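Local coordinates for protein acetate kinase (Entamoeba histolytica, PDB 4H0O) that probably interconverts acetate and acetyl phosphate by magnesium-dependent phosphoryl transfer, as an acetate kinase of the ASKHA superfamily with a ribonuclease H-like fold, at residues B[16-21]-B[389-394]; B[150-155]-B[395-400]; B[94-99]-B[135-140]; B[25-30]-B[39-44]; B[208-213]-B[332-337]. All coordinates share one frame; numbering follows the deposited sequence.

Contact 1: residues B[16-21]-B[389-394]; sequences VLIFNV and DEELVI
Ile18 and Glu391 mark the nearest backbone points between strand 16-21 and the start of helix 390-402, their CA atoms 6.8 Å apart. The axes of strand 16-21 and helix 390-394 approach to 9.0 Å, with N-to-C directions 126° apart. Ile18 and Asn20 point from the strand toward the helix, while Phe19 points to the other face, against helices 73-86 and 129-143. The apolar part is small: the CG2 branch of Ile18 meets Ile394 CD1 at 4.0 Å, the two branched chains lying alongside with their ends pointing opposite ways, and also touches Glu391 CG at 4.1 Å. From there the Glu391 chain bends (chi2 68°), which brings its carboxylate round to the end of Asn20. Asn20 ND2 donates to Glu391 OE2 at 2.7 Å, reaching that oxygen almost head-on although the N-H...O angle is only 139° and the acceptor is tilted from the amide plane. A weak second bond runs from Asn20 ND2 to Glu390 OE2, 3.5 Å away, and here amide and carboxylate planes are nearly perpendicular. Asp389, the N-cap, accepts from Leu392 N through OD2 at 3.2 Å and so fixes the helix start. Asn20 and Glu390 are predicted magnesium ligands; the two bonds from Asn20 ND2, the second a weak one, would favour one rotation of its amide, consistent with Glu391 acting as a second-shell residue that positions it.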
# COMPACT_ATOMS: atom_id res chain seq x y z
N VAL B 16 0.38 -38.32 16.42
CA VAL B 16 -0.29 -37.02 16.46
C VAL B 16 -1.31 -36.93 15.34
O VAL B 16 -0.98 -37.12 14.17
CB VAL B 16 0.71 -35.85 16.33
CG1 VAL B 16 -0.01 -34.52 16.43
CG2 VAL B 16 1.78 -35.94 17.41
N LEU B 17 -2.56 -36.65 15.71
CA LEU B 17 -3.63 -36.49 14.74
C LEU B 17 -3.77 -35.02 14.34
O LEU B 17 -4.00 -34.16 15.20
CB LEU B 17 -4.95 -37.00 15.33
CG LEU B 17 -6.23 -36.79 14.51
CD1 LEU B 17 -6.13 -37.51 13.18
CD2 LEU B 17 -7.45 -37.26 15.28
N ILE B 18 -3.60 -34.72 13.06
CA ILE B 18 -3.80 -33.35 12.56
C ILE B 18 -5.06 -33.26 11.70
O ILE B 18 -5.22 -34.01 10.73
CB ILE B 18 -2.59 -32.83 11.75
CG1 ILE B 18 -1.46 -32.39 12.69
CG2 ILE B 18 -2.98 -31.66 10.87
CD1 ILE B 18 -0.52 -33.50 13.05
N PHE B 19 -5.97 -32.36 12.07
CA PHE B 19 -7.17 -32.13 11.28
C PHE B 19 -6.99 -30.94 10.33
O PHE B 19 -6.57 -29.86 10.75
CB PHE B 19 -8.38 -31.89 12.18
CG PHE B 19 -8.98 -33.15 12.73
CD1 PHE B 19 -9.52 -34.11 11.89
CD2 PHE B 19 -9.03 -33.37 14.10
CE1 PHE B 19 -10.08 -35.27 12.40
CE2 PHE B 19 -9.60 -34.52 14.62
CZ PHE B 19 -10.12 -35.47 13.76
N ASN B 20 -7.30 -31.15 9.06
CA ASN B 20 -7.27 -30.08 8.08
C ASN B 20 -8.68 -29.83 7.53
O ASN B 20 -9.17 -30.58 6.69
CB ASN B 20 -6.31 -30.42 6.94
CG ASN B 20 -5.99 -29.23 6.06
OD1 ASN B 20 -6.60 -28.17 6.18
ND2 ASN B 20 -5.02 -29.40 5.16
N VAL B 21 -9.33 -28.79 8.04
CA VAL B 21 -10.69 -28.46 7.61
C VAL B 21 -10.68 -27.88 6.20
O VAL B 21 -10.04 -26.85 5.95
CB VAL B 21 -11.38 -27.47 8.57
CG1 VAL B 21 -12.77 -27.15 8.09
CG2 VAL B 21 -11.44 -28.05 9.97
N ASP B 389 4.48 -27.17 3.81
CA ASP B 389 3.35 -28.11 3.78
C ASP B 389 2.43 -27.92 4.98
O ASP B 389 2.88 -27.93 6.13
CB ASP B 389 3.84 -29.56 3.71
CG ASP B 389 2.73 -30.57 3.95
OD1 ASP B 389 2.04 -30.95 2.98
OD2 ASP B 389 2.56 -30.99 5.12
N GLU B 390 1.14 -27.74 4.70
CA GLU B 390 0.13 -27.42 5.71
C GLU B 390 0.18 -28.27 6.98
O GLU B 390 0.08 -27.75 8.09
CB GLU B 390 -1.27 -27.52 5.10
CG GLU B 390 -1.58 -26.48 4.04
CD GLU B 390 -3.06 -26.46 3.68
OE1 GLU B 390 -3.79 -25.61 4.23
OE2 GLU B 390 -3.48 -27.29 2.85
N GLU B 391 0.32 -29.59 6.81
CA GLU B 391 0.27 -30.49 7.96
C GLU B 391 1.51 -30.39 8.84
O GLU B 391 1.40 -30.36 10.06
CB GLU B 391 0.04 -31.94 7.51
CG GLU B 391 -1.40 -32.23 7.12
CD GLU B 391 -1.81 -31.52 5.85
OE1 GLU B 391 -0.96 -31.35 4.95
OE2 GLU B 391 -2.99 -31.11 5.76
N LEU B 392 2.68 -30.35 8.21
CA LEU B 392 3.93 -30.20 8.94
C LEU B 392 3.94 -28.90 9.73
O LEU B 392 4.50 -28.84 10.83
CB LEU B 392 5.13 -30.24 7.98
CG LEU B 392 5.28 -31.50 7.12
CD1 LEU B 392 6.53 -31.43 6.26
CD2 LEU B 392 5.30 -32.74 7.99
N VAL B 393 3.31 -27.87 9.17
CA VAL B 393 3.21 -26.56 9.82
C VAL B 393 2.45 -26.64 11.15
O VAL B 393 2.89 -26.08 12.16
CB VAL B 393 2.54 -25.53 8.90
CG1 VAL B 393 2.16 -24.28 9.67
CG2 VAL B 393 3.46 -25.17 7.74
N ILE B 394 1.33 -27.35 11.15
CA ILE B 394 0.54 -27.54 12.37
C ILE B 394 1.26 -28.51 13.31
O ILE B 394 1.24 -28.33 14.53
CB ILE B 394 -0.87 -28.07 12.06
CG1 ILE B 394 -1.60 -27.12 11.11
CG2 ILE B 394 -1.67 -28.27 13.34
CD1 ILE B 394 -2.94 -27.64 10.64

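Contact 2: residues B[150-155]-B[395-400]; sequences YVAIDT and LQKGKE
Tyr150 and Gly398 make the aromatic part of the contact. Gly398 CA sits over one face of the Tyr150 ring, 3.8 Å from the centroid and 25° off the normal, a CH-pi contact displaced toward the hydroxyl end, since CZ is the ring atom nearest it at 3.5 Å. With CG between the backbone N and the carbonyl carbon (chi1 66°), the ring stands up from its strand and rests one face on Gly398 CA, where the absence of a side chain lets it come close. The polar interaction belongs to the same ring: Tyr150 OH is hydrogen-bonded to Ile394 O, one residue before segment 395-400, and lies 3.6 Å from Leu395 CA. Strand 148-153 is a parallel neighbour of strand 93-98 in the large sheet of this ribonuclease H-like fold, and the C-terminal helix packs across that sheet; the axes of 150-153 and 395-400 come within 8.6 Å, their directions 118° apart. The apolar interaction continues along the strand at Ala152, whose CB meets Lys397 CG at 4.0 Å. Lys397 thus gives the sheet its aliphatic root, then bends at chi2 and chi4 and carries the ammonium group away. The charged interaction stays within the helix: Lys397 NZ forms a salt bridge with Glu400 OE2 at 3.6 Å. Just beyond the strand's end is Asp154, the predicted active-site proton donor or acceptor, which has polar partners at His184 N and, weakly, Leu186 N.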
# COMPACT_ATOMS: atom_id res chain seq x y z
N TYR B 150 -4.13 -29.12 20.94
CA TYR B 150 -3.64 -27.76 20.78
C TYR B 150 -4.23 -27.10 19.54
O TYR B 150 -4.56 -27.77 18.56
CB TYR B 150 -2.11 -27.72 20.71
CG TYR B 150 -1.51 -28.39 19.49
CD1 TYR B 150 -1.26 -29.75 19.47
CD2 TYR B 150 -1.16 -27.64 18.37
CE1 TYR B 150 -0.70 -30.36 18.36
CE2 TYR B 150 -0.59 -28.24 17.26
CZ TYR B 150 -0.37 -29.60 17.26
OH TYR B 150 0.20 -30.20 16.16
N VAL B 151 -4.36 -25.78 19.60
CA VAL B 151 -4.84 -25.02 18.45
C VAL B 151 -3.74 -24.09 17.93
O VAL B 151 -3.22 -23.25 18.67
CB VAL B 151 -6.14 -24.25 18.78
CG1 VAL B 151 -5.97 -23.40 20.03
CG2 VAL B 151 -6.58 -23.41 17.61
N ALA B 152 -3.37 -24.27 16.67
CA ALA B 152 -2.38 -23.40 16.04
C ALA B 152 -3.09 -22.18 15.47
O ALA B 152 -3.92 -22.31 14.56
CB ALA B 152 -1.65 -24.15 14.95
N ILE B 153 -2.78 -20.99 15.99
CA ILE B 153 -3.46 -19.77 15.57
C ILE B 153 -2.69 -19.00 14.49
O ILE B 153 -1.53 -18.62 14.69
CB ILE B 153 -3.76 -18.83 16.77
CG1 ILE B 153 -4.92 -19.38 17.60
CG2 ILE B 153 -4.12 -17.44 16.29
CD1 ILE B 153 -4.52 -20.38 18.65
N ASP B 154 -3.34 -18.76 13.35
CA ASP B 154 -2.67 -18.18 12.19
C ASP B 154 -2.30 -16.70 12.36
O ASP B 154 -1.52 -16.16 11.58
CB ASP B 154 -3.56 -18.35 10.95
CG ASP B 154 -2.76 -18.41 9.66
OD1 ASP B 154 -1.71 -19.09 9.64
OD2 ASP B 154 -3.18 -17.79 8.66
N THR B 155 -2.84 -16.06 13.39
CA THR B 155 -2.60 -14.64 13.62
C THR B 155 -1.58 -14.36 14.73
O THR B 155 -1.12 -13.23 14.89
CB THR B 155 -3.90 -13.87 13.96
OG1 THR B 155 -4.58 -14.53 15.03
CG2 THR B 155 -4.82 -13.83 12.75
N LEU B 395 1.90 -29.53 12.74
CA LEU B 395 2.66 -30.50 13.51
C LEU B 395 3.83 -29.82 14.23
O LEU B 395 4.11 -30.12 15.39
CB LEU B 395 3.18 -31.62 12.61
CG LEU B 395 3.94 -32.74 13.33
CD1 LEU B 395 3.03 -33.45 14.31
CD2 LEU B 395 4.54 -33.73 12.34
N GLN B 396 4.50 -28.91 13.53
CA GLN B 396 5.65 -28.21 14.08
C GLN B 396 5.26 -27.37 15.30
O GLN B 396 6.02 -27.27 16.27
CB GLN B 396 6.30 -27.32 13.02
CG GLN B 396 7.52 -26.55 13.51
CD GLN B 396 8.66 -27.45 13.92
OE1 GLN B 396 9.01 -28.40 13.21
NE2 GLN B 396 9.26 -27.18 15.08
N LYS B 397 4.08 -26.76 15.24
CA LYS B 397 3.56 -25.97 16.35
C LYS B 397 3.36 -26.88 17.56
O LYS B 397 3.51 -26.44 18.71
CB LYS B 397 2.24 -25.30 15.95
CG LYS B 397 1.95 -23.99 16.69
CD LYS B 397 3.05 -22.97 16.40
CE LYS B 397 3.20 -21.94 17.52
NZ LYS B 397 3.00 -22.56 18.86
N GLY B 398 3.04 -28.15 17.31
CA GLY B 398 2.86 -29.11 18.37
C GLY B 398 4.16 -29.55 19.02
O GLY B 398 4.20 -29.77 20.24
N LYS B 399 5.21 -29.71 18.22
CA LYS B 399 6.54 -30.02 18.74
C LYS B 399 6.97 -28.90 19.68
O LYS B 399 7.60 -29.13 20.71
CB LYS B 399 7.56 -30.16 17.61
CG LYS B 399 7.22 -31.20 16.55
CD LYS B 399 8.36 -31.34 15.54
CE LYS B 399 7.92 -32.09 14.29
NZ LYS B 399 9.01 -32.17 13.26
N GLU B 400 6.62 -27.68 19.31
CA GLU B 400 6.98 -26.49 20.07
C GLU B 400 6.25 -26.44 21.41
O GLU B 400 6.80 -25.98 22.41
CB GLU B 400 6.66 -25.25 19.24
CG GLU B 400 7.05 -23.92 19.85
CD GLU B 400 6.80 -22.77 18.90
OE1 GLU B 400 6.97 -22.97 17.67
OE2 GLU B 400 6.42 -21.68 19.36

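Contact 3: residues B[94-99]-B[135-140]; sequences VGHRFV and GVIEIS
His96 NE2, on a ring that packs against Ile137 and Ser140, is hydrogen-bonded to Gln149 OE1, and the amide NH2 of the same glutamine bonds to Ser140 O, so Gln149 ties strand 93-98 to helix 129-143. The axes of 94-98 and 135-140 run nearly antiparallel, 157° apart and 9.4 Å distant. Strands 93-98 and 148-153 are parallel neighbours with helix 129-143 between them in the chain, so this is the helix-on-sheet packing of a beta-alpha-beta crossover; Arg97, the predicted substrate-binding residue, points away from the helix. The imidazole makes most of the contact. Its chi1 of -59° sets the ring opposite the carbonyl carbon and out toward the helix, where it turns one face to Ile137: CG1 of that residue lies 3.6 Å from the centroid and 24° off the normal, a CH-pi contact. At the ring edge Ser140 CB approaches His96 CE1 to 3.6 Å, and Val94 CG1 touches Ser140 OG at 3.7 Å. A buried imidazole held through NE2 by the amide oxygen of Gln149 is consistent with a proton on that nitrogen, and this bond together with the overlying isoleucine would fix the ring's rotation.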
# COMPACT_ATOMS: atom_id res chain seq x y z
N VAL B 94 -3.71 -34.09 19.48
CA VAL B 94 -4.52 -33.63 18.35
C VAL B 94 -4.19 -32.17 18.05
O VAL B 94 -4.23 -31.32 18.94
CB VAL B 94 -6.03 -33.77 18.62
CG1 VAL B 94 -6.82 -33.53 17.34
CG2 VAL B 94 -6.35 -35.16 19.15
N GLY B 95 -3.84 -31.89 16.79
CA GLY B 95 -3.55 -30.53 16.38
C GLY B 95 -4.68 -29.95 15.56
O GLY B 95 -5.28 -30.64 14.73
N HIS B 96 -4.99 -28.68 15.81
CA HIS B 96 -6.05 -27.99 15.08
C HIS B 96 -5.55 -26.66 14.53
O HIS B 96 -4.57 -26.11 15.02
CB HIS B 96 -7.25 -27.74 16.00
CG HIS B 96 -7.84 -28.99 16.58
ND1 HIS B 96 -8.86 -29.68 15.97
CD2 HIS B 96 -7.57 -29.65 17.73
CE1 HIS B 96 -9.19 -30.73 16.71
NE2 HIS B 96 -8.42 -30.73 17.78
N ARG B 97 -6.25 -26.14 13.53
CA ARG B 97 -5.84 -24.88 12.91
C ARG B 97 -6.97 -23.86 12.97
O ARG B 97 -8.08 -24.11 12.48
CB ARG B 97 -5.43 -25.14 11.46
CG ARG B 97 -4.96 -23.91 10.70
CD ARG B 97 -4.42 -24.28 9.33
NE ARG B 97 -3.81 -23.14 8.66
CZ ARG B 97 -4.44 -22.36 7.79
NH1 ARG B 97 -5.71 -22.60 7.48
NH2 ARG B 97 -3.80 -21.35 7.22
N PHE B 98 -6.69 -22.70 13.57
CA PHE B 98 -7.68 -21.63 13.70
C PHE B 98 -7.16 -20.40 12.97
O PHE B 98 -6.06 -19.91 13.26
CB PHE B 98 -7.88 -21.31 15.18
CG PHE B 98 -9.24 -20.80 15.53
CD1 PHE B 98 -10.33 -21.66 15.59
CD2 PHE B 98 -9.43 -19.46 15.85
CE1 PHE B 98 -11.59 -21.19 15.93
CE2 PHE B 98 -10.69 -18.98 16.19
CZ PHE B 98 -11.77 -19.85 16.23
N VAL B 99 -7.95 -19.90 12.02
CA VAL B 99 -7.51 -18.82 11.14
C VAL B 99 -7.29 -17.49 11.87
O VAL B 99 -6.23 -16.88 11.74
CB VAL B 99 -8.50 -18.61 9.97
CG1 VAL B 99 -8.22 -17.30 9.26
CG2 VAL B 99 -8.42 -19.76 8.99
N GLY B 135 -16.09 -26.32 15.50
CA GLY B 135 -16.96 -27.49 15.62
C GLY B 135 -16.16 -28.78 15.71
O GLY B 135 -16.49 -29.68 16.49
N VAL B 136 -15.11 -28.87 14.90
CA VAL B 136 -14.22 -30.03 14.91
C VAL B 136 -13.47 -30.12 16.23
O VAL B 136 -13.33 -31.21 16.79
CB VAL B 136 -13.23 -29.99 13.72
CG1 VAL B 136 -12.19 -31.10 13.84
CG2 VAL B 136 -13.98 -30.10 12.41
N ILE B 137 -13.01 -28.98 16.73
CA ILE B 137 -12.33 -28.92 18.03
C ILE B 137 -13.23 -29.40 19.18
O ILE B 137 -12.81 -30.20 20.00
CB ILE B 137 -11.79 -27.50 18.33
CG1 ILE B 137 -10.59 -27.19 17.43
CG2 ILE B 137 -11.37 -27.38 19.78
CD1 ILE B 137 -10.02 -25.79 17.61
N GLU B 138 -14.46 -28.91 19.22
CA GLU B 138 -15.41 -29.30 20.26
C GLU B 138 -15.71 -30.81 20.27
O GLU B 138 -15.71 -31.44 21.32
CB GLU B 138 -16.71 -28.50 20.16
CG GLU B 138 -16.79 -27.32 21.12
CD GLU B 138 -18.19 -26.72 21.21
OE1 GLU B 138 -18.99 -26.93 20.28
OE2 GLU B 138 -18.48 -26.05 22.22
N ILE B 139 -15.96 -31.37 19.09
CA ILE B 139 -16.24 -32.80 19.00
C ILE B 139 -14.98 -33.63 19.29
O ILE B 139 -15.07 -34.75 19.80
CB ILE B 139 -16.87 -33.18 17.63
CG1 ILE B 139 -18.03 -34.16 17.82
CG2 ILE B 139 -15.83 -33.76 16.68
CD1 ILE B 139 -19.17 -33.58 18.63
N SER B 140 -13.82 -33.06 18.99
CA SER B 140 -12.55 -33.77 19.17
C SER B 140 -12.19 -33.87 20.65
O SER B 140 -11.67 -34.89 21.10
CB SER B 140 -11.44 -33.05 18.39
OG SER B 140 -10.40 -33.93 18.04

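Contact 4: residues B[25-30]-B[39-44]; sequences SLTYKV and SGKSNR
The Tyr28 ring lies flat over the backbone of the neighbouring strand, with Gly40 N 3.3 Å above one face and the carbonyl carbon of Ser39 over the same face; Val30 CG2 is in the ring plane at the edge. The other flat group is the Arg44 guanidinium, one face of which is covered near the rim by Lys41 CD and whose edge is met by Ser42 O. Both belong to a beta hairpin, strands 26-31 and 36-44, in the large mixed sheet, where 26-31 lies between 16-21 and 36-44. Tyr28 and Gly40 form an antiparallel hydrogen-bonded pair, Tyr28 N to Gly40 O at 3.1 Å and Gly40 N to Tyr28 O at 3.2 Å. A chi1 of 81° tips the ring across the strand, over Gly40, where no side chain stands in its way, and its OH is hydrogen-bonded to His57 ND1 of strand 54-59. Thr27 with Lys41, and Lys29 with Ser39, are non-hydrogen-bonded pairs on the face away from this ring. There Thr27 CG2 runs beside the aliphatic Lys41 chain, 3.6 Å from CG, and Lys29 CG rests 4.0 Å from Ser39 CB. Thr27 OG1 makes a weak hydrogen bond to the backbone O of Asn20, a predicted magnesium ligand, so the hairpin borders that site. Asn43 and Arg44 both face Phe54 in a G1 bulge where the chain turns a corner, and Asn43 ND2 is held by Ser24 O and Leu71 O. Leu26 O accepts from Ser42 N, while the Ser42 side chain takes over the return bond: Leu26 N donates to Ser42 OG at 2.9 Å, nearly straight at 174°.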
# COMPACT_ATOMS: atom_id res chain seq x y z
N SER B 25 -14.86 -31.01 2.26
CA SER B 25 -14.51 -32.19 3.04
C SER B 25 -13.53 -31.90 4.17
O SER B 25 -12.95 -30.82 4.24
CB SER B 25 -13.91 -33.26 2.12
OG SER B 25 -12.60 -32.91 1.73
N LEU B 26 -13.36 -32.88 5.05
CA LEU B 26 -12.35 -32.83 6.09
C LEU B 26 -11.27 -33.85 5.78
O LEU B 26 -11.57 -35.00 5.44
CB LEU B 26 -12.98 -33.15 7.45
CG LEU B 26 -12.01 -33.30 8.63
CD1 LEU B 26 -11.31 -31.98 8.90
CD2 LEU B 26 -12.73 -33.79 9.88
N THR B 27 -10.01 -33.43 5.86
CA THR B 27 -8.89 -34.35 5.71
C THR B 27 -8.11 -34.45 7.01
O THR B 27 -8.22 -33.58 7.88
CB THR B 27 -7.93 -33.91 4.58
OG1 THR B 27 -7.26 -32.71 4.96
CG2 THR B 27 -8.70 -33.67 3.29
N TYR B 28 -7.32 -35.52 7.16
CA TYR B 28 -6.52 -35.71 8.36
C TYR B 28 -5.24 -36.46 8.06
O TYR B 28 -5.15 -37.19 7.06
CB TYR B 28 -7.31 -36.46 9.44
CG TYR B 28 -7.34 -37.97 9.24
CD1 TYR B 28 -8.33 -38.56 8.47
CD2 TYR B 28 -6.40 -38.79 9.85
CE1 TYR B 28 -8.37 -39.93 8.30
CE2 TYR B 28 -6.43 -40.16 9.68
CZ TYR B 28 -7.42 -40.73 8.91
OH TYR B 28 -7.46 -42.09 8.74
N LYS B 29 -4.25 -36.30 8.93
CA LYS B 29 -3.03 -37.10 8.86
C LYS B 29 -2.62 -37.49 10.28
O LYS B 29 -2.90 -36.77 11.23
CB LYS B 29 -1.91 -36.33 8.18
CG LYS B 29 -2.10 -36.11 6.68
CD LYS B 29 -0.85 -35.51 6.05
CE LYS B 29 -1.05 -35.18 4.58
NZ LYS B 29 -1.27 -36.40 3.75
N VAL B 30 -1.96 -38.64 10.40
CA VAL B 30 -1.37 -39.04 11.68
C VAL B 30 0.14 -39.16 11.52
O VAL B 30 0.62 -39.79 10.57
CB VAL B 30 -1.96 -40.37 12.20
CG1 VAL B 30 -1.35 -40.72 13.55
CG2 VAL B 30 -3.47 -40.27 12.32
N SER B 39 -3.86 -41.53 6.96
CA SER B 39 -4.42 -40.29 6.42
C SER B 39 -5.75 -40.59 5.74
O SER B 39 -6.04 -41.74 5.41
CB SER B 39 -3.45 -39.65 5.42
OG SER B 39 -3.36 -40.42 4.23
N GLY B 40 -6.56 -39.56 5.52
CA GLY B 40 -7.86 -39.77 4.91
C GLY B 40 -8.60 -38.51 4.51
O GLY B 40 -8.25 -37.41 4.93
N LYS B 41 -9.64 -38.69 3.69
CA LYS B 41 -10.49 -37.60 3.25
C LYS B 41 -11.94 -38.05 3.32
O LYS B 41 -12.27 -39.17 2.92
CB LYS B 41 -10.13 -37.19 1.82
CG LYS B 41 -8.66 -36.85 1.60
CD LYS B 41 -8.33 -36.62 0.13
CE LYS B 41 -6.85 -36.32 -0.07
NZ LYS B 41 -6.49 -36.21 -1.51
N SER B 42 -12.81 -37.18 3.83
CA SER B 42 -14.23 -37.49 3.92
C SER B 42 -14.94 -37.09 2.63
O SER B 42 -14.37 -36.38 1.80
CB SER B 42 -14.87 -36.75 5.09
OG SER B 42 -14.92 -35.36 4.83
N ASN B 43 -16.17 -37.56 2.46
CA ASN B 43 -17.01 -37.18 1.32
C ASN B 43 -16.36 -37.39 -0.05
O ASN B 43 -16.39 -36.50 -0.89
CB ASN B 43 -17.47 -35.73 1.46
CG ASN B 43 -18.33 -35.49 2.69
OD1 ASN B 43 -18.99 -36.40 3.19
ND2 ASN B 43 -18.32 -34.25 3.19
N ARG B 44 -15.77 -38.57 -0.27
CA ARG B 44 -15.14 -38.86 -1.56
C ARG B 44 -16.14 -39.44 -2.55
O ARG B 44 -17.06 -40.16 -2.17
CB ARG B 44 -13.97 -39.83 -1.37
CG ARG B 44 -13.00 -39.42 -0.26
CD ARG B 44 -12.78 -37.92 -0.25
NE ARG B 44 -11.91 -37.49 -1.33
CZ ARG B 44 -11.79 -36.23 -1.74
NH1 ARG B 44 -12.49 -35.27 -1.14
NH2 ARG B 44 -10.97 -35.92 -2.73

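Contact 5: residues B[208-213]-B[332-337]; sequences ACHLGT and FTDQMG
Leu211 and Phe332 meet at the apolar centre, Leu211 CD1 coming to the edge of the phenyl ring 4.0 Å from Phe332 CD1. Cys209 lies beside the same ring: its CB is 4.1 Å from Phe332 CD1, and its sulfur stands obliquely to the ring, SG 5.0 Å from the Phe332 centroid, a sulfur-aromatic contact. Helices 299-324 and 341-350 cover this side of the sheet. Toward helix 334-339, Leu211 CB packs on Met336 CB at 4.0 Å. Next comes the backbone. Strands 205-211 and 329-333 are parallel neighbours in the second sheet, joined by Thr333 N to Cys209 O at 2.9 Å and by Leu211 N to Thr333 O at 3.1 Å. Thr333 leads to Asp334 with positive phi (59°), and the chain leaves the strand for helix 334-339. Its first turn then meets the end of strand 205-211: Met336 N donates to Leu211 O at 3.0 Å. On the face opposite Phe332, Thr333 CG2 touches His210 CA, and Thr333 OG1 turns to Ala386 O. Toward the polar edge Asp334 CB lies over one face of the His210 ring, a CH-pi contact, 3.9 Å from the centroid and 15° off the normal. ND1 of this histidine is bonded to Ser187 OG, and its ring stacks on that of His184, a predicted transition-state stabiliser. The Ser187 bond and the His184 stack would fix the rotation of His210, which may act as a second-shell support for His184.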
# COMPACT_ATOMS: atom_id res chain seq x y z
N ALA B 208 9.91 -12.68 3.87
CA ALA B 208 9.31 -13.91 3.37
C ALA B 208 8.08 -13.61 2.53
O ALA B 208 7.29 -12.72 2.87
CB ALA B 208 8.94 -14.82 4.53
N CYS B 209 7.91 -14.35 1.44
CA CYS B 209 6.75 -14.16 0.57
C CYS B 209 5.90 -15.42 0.52
O CYS B 209 6.28 -16.43 -0.09
CB CYS B 209 7.20 -13.78 -0.84
SG CYS B 209 8.32 -12.37 -0.90
N HIS B 210 4.74 -15.38 1.18
CA HIS B 210 3.79 -16.48 1.11
C HIS B 210 2.92 -16.27 -0.12
O HIS B 210 1.89 -15.59 -0.07
CB HIS B 210 2.92 -16.51 2.38
CG HIS B 210 1.94 -17.63 2.43
ND1 HIS B 210 2.00 -18.65 3.35
CD2 HIS B 210 0.83 -17.89 1.67
CE1 HIS B 210 1.00 -19.49 3.17
NE2 HIS B 210 0.28 -19.05 2.15
N LEU B 211 3.35 -16.84 -1.24
CA LEU B 211 2.62 -16.67 -2.49
C LEU B 211 1.70 -17.88 -2.73
O LEU B 211 2.10 -18.87 -3.35
CB LEU B 211 3.60 -16.46 -3.65
CG LEU B 211 4.55 -15.28 -3.44
CD1 LEU B 211 5.35 -14.94 -4.70
CD2 LEU B 211 3.79 -14.05 -2.95
N GLY B 212 0.48 -17.77 -2.22
CA GLY B 212 -0.43 -18.90 -2.19
C GLY B 212 -1.46 -18.96 -3.30
O GLY B 212 -1.52 -18.08 -4.16
N THR B 213 -2.26 -20.02 -3.29
CA THR B 213 -3.31 -20.20 -4.28
C THR B 213 -4.53 -19.39 -3.86
O THR B 213 -5.35 -18.99 -4.69
CB THR B 213 -3.71 -21.68 -4.43
OG1 THR B 213 -4.59 -21.83 -5.55
CG2 THR B 213 -4.40 -22.17 -3.17
N PHE B 332 10.89 -17.41 -0.88
CA PHE B 332 9.58 -17.68 -1.47
C PHE B 332 8.97 -18.95 -0.89
O PHE B 332 9.67 -19.95 -0.71
CB PHE B 332 9.70 -17.81 -2.99
CG PHE B 332 10.11 -16.54 -3.67
CD1 PHE B 332 9.18 -15.54 -3.92
CD2 PHE B 332 11.43 -16.35 -4.07
CE1 PHE B 332 9.56 -14.37 -4.56
CE2 PHE B 332 11.81 -15.18 -4.71
CZ PHE B 332 10.87 -14.19 -4.95
N THR B 333 7.67 -18.92 -0.61
CA THR B 333 7.01 -20.10 -0.07
C THR B 333 5.59 -20.25 -0.61
O THR B 333 5.10 -19.41 -1.37
CB THR B 333 7.01 -20.11 1.47
OG1 THR B 333 6.57 -21.39 1.95
CG2 THR B 333 6.09 -19.04 2.02
N ASP B 334 4.94 -21.35 -0.22
CA ASP B 334 3.64 -21.76 -0.76
C ASP B 334 3.65 -22.00 -2.27
O ASP B 334 4.65 -21.76 -2.94
CB ASP B 334 2.52 -20.81 -0.35
CG ASP B 334 1.16 -21.29 -0.83
OD1 ASP B 334 1.10 -22.37 -1.45
OD2 ASP B 334 0.15 -20.58 -0.61
N GLN B 335 2.51 -22.48 -2.78
CA GLN B 335 2.40 -23.02 -4.15
C GLN B 335 3.08 -22.21 -5.25
O GLN B 335 3.93 -22.73 -5.97
CB GLN B 335 0.93 -23.27 -4.51
CG GLN B 335 0.53 -24.74 -4.53
CD GLN B 335 0.06 -25.20 -5.90
OE1 GLN B 335 -0.33 -24.38 -6.73
NE2 GLN B 335 0.10 -26.50 -6.13
N MET B 336 2.72 -20.94 -5.38
CA MET B 336 3.27 -20.11 -6.46
C MET B 336 4.73 -19.73 -6.24
O MET B 336 5.49 -19.60 -7.21
CB MET B 336 2.41 -18.85 -6.67
CG MET B 336 0.98 -19.16 -7.09
SD MET B 336 0.91 -20.28 -8.52
CE MET B 336 -0.84 -20.69 -8.58
N GLY B 337 5.12 -19.55 -4.98
CA GLY B 337 6.50 -19.22 -4.66
C GLY B 337 7.46 -20.36 -4.94
O GLY B 337 8.61 -20.14 -5.30

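Contacts 1 to 4 belong to one eight-stranded sheet, whereas contact 5 lies in the second, about 18 Å from contact 1 between centres. Contacts 1 and 2 share helix 390-402, which covers one sheet face; contact 3 places helix 129-143 on the other, with Phe19 of contact 1 packing on Ser140. Strand neighbours tie them further, through Leu17 with Gly95 and His96 with Ala152. Contacts 1, 2, 3 and 5 are buried, while contact 4 is a partly exposed hairpin. Chemistry follows place: backbone ladders in contacts 4 and 5, CH-pi packing of helix on sheet in contacts 2 and 3, and an amide NH2 turned to two carboxylates, one bond weak, at the predicted metal site of contact 1.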